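Local coordinates for nicastrin (Dictyostelium purpureum, PDB 4R12), which probably serves as an essential, putatively substrate-recruiting subunit of gamma-secretase, the endoprotease complex that cleaves integral membrane proteins within the membrane, at residues Phe134-Ala145 with Thr224-Ile232. Residues are numbered along the deposited sequence; the frame is centred on the assembly and turned at random.
Sequences FTYFSFPFPIFA and TAFFRDLSI
Phe226 reaches from a loop of the nicastrin large lobe into Phe134 and Phe139 of the small lobe, and the three rings form a buried aromatic cluster between the lobes. Its CG lies anti to the backbone N (chi1 -168°), which carries the ring in among these residues. Phe226 CE2 sits over one face of the Phe134 ring, off toward the rim, with Phe134 CD2 3.8 Å from Phe226 CE2. Phe226 CZ meets Phe139 CE1 at 3.7 Å, and the two ring planes are turned 67° apart. Ile143 CD1 touches the edge of the Phe226 ring and also lies over a face of Phe139. Thr135 runs alongside Phe226 in the opposite direction, and its OG1 is 3.7 Å from Phe226 CD2. Phe77 adds an edge-to-face partner for Phe226.

Phe227 follows and turns to strand 143-146. One face takes Ala145 CB in a CH-pi contact, 3.7 Å from the centroid of the Phe227 ring. The opposite face lies against Phe226 CD1. Ile143 CG2 comes to the ring edge, 3.7 Å from Phe227 CZ. With an alanine in place of Phe227, a gap would probably open between Ala145 and Phe226, and the Phe226 ring would be freer to turn.

Arg228 presents a guanidinium edge to the methyl of Thr135. One face of that group lies against the backbone O of Phe226, and NH2 hydrogen-bonds Thr25 OG1. No hydrogen bond joins the two segments. Leu230 ends the contact, its CD1 resting 4.0 Å from Ala145 CB.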
loop_
_atom_site.group_PDB
_atom_site.type_symbol
_atom_site.label_atom_id
_atom_site.label_comp_id
_atom_site.label_asym_id
_atom_site.label_seq_id
_atom_site.Cartn_x
_atom_site.Cartn_y
_atom_site.Cartn_z
ATOM N N PHE A 134 -0.875 -15.060 -9.860
ATOM C CA PHE A 134 -2.250 -15.482 -9.621
ATOM C C PHE A 134 -3.265 -14.327 -9.496
ATOM O O PHE A 134 -4.431 -14.471 -9.878
ATOM C CB PHE A 134 -2.273 -16.332 -8.359
ATOM C CG PHE A 134 -3.489 -17.190 -8.207
ATOM C CD1 PHE A 134 -4.195 -17.632 -9.302
ATOM C CD2 PHE A 134 -3.912 -17.562 -6.939
ATOM C CE1 PHE A 134 -5.303 -18.445 -9.149
ATOM C CE2 PHE A 134 -5.017 -18.370 -6.779
ATOM C CZ PHE A 134 -5.716 -18.806 -7.888
ATOM N N THR A 135 -2.831 -13.193 -8.951
ATOM C CA THR A 135 -3.735 -12.055 -8.778
ATOM C C THR A 135 -4.286 -11.551 -10.113
ATOM O O THR A 135 -5.440 -11.116 -10.190
ATOM C CB THR A 135 -3.032 -10.888 -8.033
ATOM O OG1 THR A 135 -2.762 -11.302 -6.693
ATOM C CG2 THR A 135 -3.923 -9.649 -7.981
ATOM N N TYR A 136 -3.481 -11.662 -11.169
ATOM C CA TYR A 136 -3.825 -11.064 -12.458
ATOM C C TYR A 136 -4.530 -12.015 -13.406
ATOM O O TYR A 136 -4.382 -11.911 -14.606
ATOM C CB TYR A 136 -2.558 -10.499 -13.109
ATOM C CG TYR A 136 -1.880 -9.559 -12.157
ATOM C CD1 TYR A 136 -2.493 -8.365 -11.794
ATOM C CD2 TYR A 136 -0.654 -9.873 -11.576
ATOM C CE1 TYR A 136 -1.909 -7.502 -10.901
ATOM C CE2 TYR A 136 -0.057 -9.008 -10.676
ATOM C CZ TYR A 136 -0.694 -7.821 -10.342
ATOM O OH TYR A 136 -0.130 -6.936 -9.444
ATOM N N PHE A 137 -5.313 -12.933 -12.858
ATOM C CA PHE A 137 -6.194 -13.777 -13.660
ATOM C C PHE A 137 -7.638 -13.317 -13.515
ATOM O O PHE A 137 -8.010 -12.714 -12.503
ATOM C CB PHE A 137 -6.061 -15.237 -13.245
ATOM C CG PHE A 137 -4.802 -15.886 -13.734
ATOM C CD1 PHE A 137 -3.609 -15.720 -13.047
ATOM C CD2 PHE A 137 -4.809 -16.648 -14.899
ATOM C CE1 PHE A 137 -2.433 -16.315 -13.515
ATOM C CE2 PHE A 137 -3.643 -17.248 -15.367
ATOM C CZ PHE A 137 -2.457 -17.082 -14.674
ATOM N N SER A 138 -8.453 -13.606 -14.522
ATOM C CA SER A 138 -9.854 -13.220 -14.512
ATOM C C SER A 138 -10.751 -14.391 -14.134
ATOM O O SER A 138 -10.909 -15.338 -14.904
ATOM C CB SER A 138 -10.274 -12.668 -15.881
ATOM O OG SER A 138 -11.634 -12.276 -15.850
ATOM N N PHE A 139 -11.339 -14.319 -12.945
ATOM C CA PHE A 139 -12.184 -15.390 -12.425
ATOM C C PHE A 139 -13.664 -15.070 -12.631
ATOM O O PHE A 139 -14.114 -13.989 -12.259
ATOM C CB PHE A 139 -11.911 -15.615 -10.929
ATOM C CG PHE A 139 -10.488 -15.961 -10.619
ATOM C CD1 PHE A 139 -9.549 -14.963 -10.385
ATOM C CD2 PHE A 139 -10.080 -17.281 -10.567
ATOM C CE1 PHE A 139 -8.231 -15.277 -10.108
ATOM C CE2 PHE A 139 -8.762 -17.603 -10.281
ATOM C CZ PHE A 139 -7.843 -16.603 -10.053
ATOM N N PRO A 140 -14.422 -16.012 -13.227
ATOM C CA PRO A 140 -15.865 -15.853 -13.451
ATOM C C PRO A 140 -16.736 -16.303 -12.272
ATOM O O PRO A 140 -17.968 -16.397 -12.406
ATOM C CB PRO A 140 -16.120 -16.742 -14.673
ATOM C CG PRO A 140 -15.127 -17.840 -14.512
ATOM C CD PRO A 140 -13.886 -17.195 -13.925
ATOM N N PHE A 141 -16.103 -16.588 -11.140
ATOM C CA PHE A 141 -16.803 -17.005 -9.932
ATOM C C PHE A 141 -16.191 -16.254 -8.760
ATOM O O PHE A 141 -15.042 -15.817 -8.852
ATOM C CB PHE A 141 -16.700 -18.526 -9.723
ATOM C CG PHE A 141 -15.287 -19.063 -9.760
ATOM C CD1 PHE A 141 -14.451 -18.961 -8.650
ATOM C CD2 PHE A 141 -14.800 -19.691 -10.897
ATOM C CE1 PHE A 141 -13.158 -19.462 -8.694
ATOM C CE2 PHE A 141 -13.511 -20.200 -10.938
ATOM C CZ PHE A 141 -12.690 -20.086 -9.838
ATOM N N PRO A 142 -16.942 -16.097 -7.661
ATOM C CA PRO A 142 -16.389 -15.318 -6.550
ATOM C C PRO A 142 -15.393 -16.114 -5.706
ATOM O O PRO A 142 -15.495 -17.344 -5.579
ATOM C CB PRO A 142 -17.628 -14.951 -5.738
ATOM C CG PRO A 142 -18.568 -16.093 -5.983
ATOM C CD PRO A 142 -18.325 -16.534 -7.395
ATOM N N ILE A 143 -14.420 -15.402 -5.146
ATOM C CA ILE A 143 -13.488 -15.987 -4.204
ATOM C C ILE A 143 -13.457 -15.106 -2.951
ATOM O O ILE A 143 -13.258 -13.888 -3.043
ATOM C CB ILE A 143 -12.055 -16.132 -4.801
ATOM C CG1 ILE A 143 -12.113 -16.833 -6.166
ATOM C CG2 ILE A 143 -11.147 -16.909 -3.850
ATOM C CD1 ILE A 143 -10.735 -17.104 -6.791
ATOM N N PHE A 144 -13.711 -15.715 -1.797
ATOM C CA PHE A 144 -13.597 -15.024 -0.507
ATOM C C PHE A 144 -12.551 -15.673 0.381
ATOM O O PHE A 144 -12.481 -16.906 0.466
ATOM C CB PHE A 144 -14.919 -15.047 0.280
ATOM C CG PHE A 144 -16.006 -14.151 -0.260
ATOM C CD1 PHE A 144 -16.365 -14.176 -1.589
ATOM C CD2 PHE A 144 -16.731 -13.345 0.600
ATOM C CE1 PHE A 144 -17.405 -13.381 -2.065
ATOM C CE2 PHE A 144 -17.772 -12.549 0.129
ATOM C CZ PHE A 144 -18.104 -12.570 -1.209
ATOM N N ALA A 145 -11.782 -14.851 1.094
ATOM C CA ALA A 145 -11.097 -15.321 2.278
ATOM C C ALA A 145 -11.977 -15.011 3.493
ATOM O O ALA A 145 -12.870 -14.161 3.425
ATOM C CB ALA A 145 -9.721 -14.665 2.425
ATOM N N THR A 224 -0.457 -4.281 -1.825
ATOM C CA THR A 224 -1.279 -5.122 -2.699
ATOM C C THR A 224 -1.500 -6.488 -2.083
ATOM O O THR A 224 -0.776 -6.899 -1.186
ATOM C CB THR A 224 -0.649 -5.330 -4.086
ATOM O OG1 THR A 224 0.697 -5.809 -3.934
ATOM C CG2 THR A 224 -0.652 -4.038 -4.883
ATOM N N ALA A 225 -2.503 -7.187 -2.607
ATOM C CA ALA A 225 -2.824 -8.543 -2.194
ATOM C C ALA A 225 -3.868 -9.117 -3.146
ATOM O O ALA A 225 -4.492 -8.377 -3.918
ATOM C CB ALA A 225 -3.333 -8.577 -0.774
ATOM N N PHE A 226 -4.036 -10.431 -3.102
ATOM C CA PHE A 226 -5.110 -11.088 -3.838
ATOM C C PHE A 226 -6.417 -10.620 -3.199
ATOM O O PHE A 226 -7.347 -10.226 -3.888
ATOM C CB PHE A 226 -4.982 -12.612 -3.777
ATOM C CG PHE A 226 -5.877 -13.344 -4.748
ATOM C CD1 PHE A 226 -7.208 -13.577 -4.443
ATOM C CD2 PHE A 226 -5.376 -13.798 -5.965
ATOM C CE1 PHE A 226 -8.035 -14.254 -5.326
ATOM C CE2 PHE A 226 -6.200 -14.480 -6.867
ATOM C CZ PHE A 226 -7.526 -14.704 -6.543
ATOM N N PHE A 227 -6.454 -10.678 -1.870
ATOM C CA PHE A 227 -7.595 -10.200 -1.076
ATOM C C PHE A 227 -7.225 -8.856 -0.477
ATOM O O PHE A 227 -6.546 -8.799 0.550
ATOM C CB PHE A 227 -7.954 -11.202 0.037
ATOM C CG PHE A 227 -8.277 -12.573 -0.479
ATOM C CD1 PHE A 227 -9.465 -12.807 -1.155
ATOM C CD2 PHE A 227 -7.391 -13.615 -0.317
ATOM C CE1 PHE A 227 -9.761 -14.067 -1.659
ATOM C CE2 PHE A 227 -7.684 -14.875 -0.810
ATOM C CZ PHE A 227 -8.874 -15.103 -1.479
ATOM N N ARG A 228 -7.661 -7.773 -1.109
ATOM C CA ARG A 228 -7.103 -6.465 -0.785
ATOM C C ARG A 228 -7.526 -5.914 0.588
ATOM O O ARG A 228 -6.873 -4.996 1.111
ATOM C CB ARG A 228 -7.434 -5.474 -1.915
ATOM C CG ARG A 228 -6.537 -5.732 -3.167
ATOM C CD ARG A 228 -7.004 -4.998 -4.426
ATOM N NE ARG A 228 -8.102 -5.684 -5.115
ATOM C CZ ARG A 228 -7.949 -6.731 -5.926
ATOM N NH1 ARG A 228 -6.739 -7.233 -6.159
ATOM N NH2 ARG A 228 -9.016 -7.288 -6.508
ATOM N N ASP A 229 -8.574 -6.471 1.190
ATOM C CA ASP A 229 -8.912 -6.094 2.567
ATOM C C ASP A 229 -7.897 -6.665 3.555
ATOM O O ASP A 229 -7.908 -6.307 4.726
ATOM C CB ASP A 229 -10.312 -6.566 2.954
ATOM C CG ASP A 229 -11.394 -5.860 2.168
ATOM O OD1 ASP A 229 -11.351 -4.611 2.077
ATOM O OD2 ASP A 229 -12.267 -6.563 1.609
ATOM N N LEU A 230 -7.027 -7.559 3.077
ATOM C CA LEU A 230 -6.012 -8.186 3.921
ATOM C C LEU A 230 -4.610 -7.694 3.580
ATOM O O LEU A 230 -3.626 -8.338 3.942
ATOM C CB LEU A 230 -6.044 -9.716 3.787
ATOM C CG LEU A 230 -7.356 -10.388 4.200
ATOM C CD1 LEU A 230 -7.290 -11.902 3.988
ATOM C CD2 LEU A 230 -7.641 -10.049 5.673
ATOM N N SER A 231 -4.528 -6.554 2.899
ATOM C CA SER A 231 -3.261 -6.052 2.378
ATOM C C SER A 231 -2.403 -5.311 3.417
ATOM O O SER A 231 -2.124 -4.101 3.253
ATOM C CB SER A 231 -3.533 -5.127 1.178
ATOM O OG SER A 231 -4.423 -4.083 1.552
ATOM N N ILE A 232 -1.998 -6.030 4.460
ATOM C CA ILE A 232 -1.073 -5.508 5.468
ATOM C C ILE A 232 0.246 -5.083 4.821
ATOM O O ILE A 232 0.767 -3.997 5.113
ATOM C CB ILE A 232 -0.797 -6.558 6.559
ATOM C CG1 ILE A 232 -2.106 -6.936 7.266
ATOM C CG2 ILE A 232 0.272 -6.065 7.575
ATOM C CD1 ILE A 232 -1.922 -7.960 8.362
#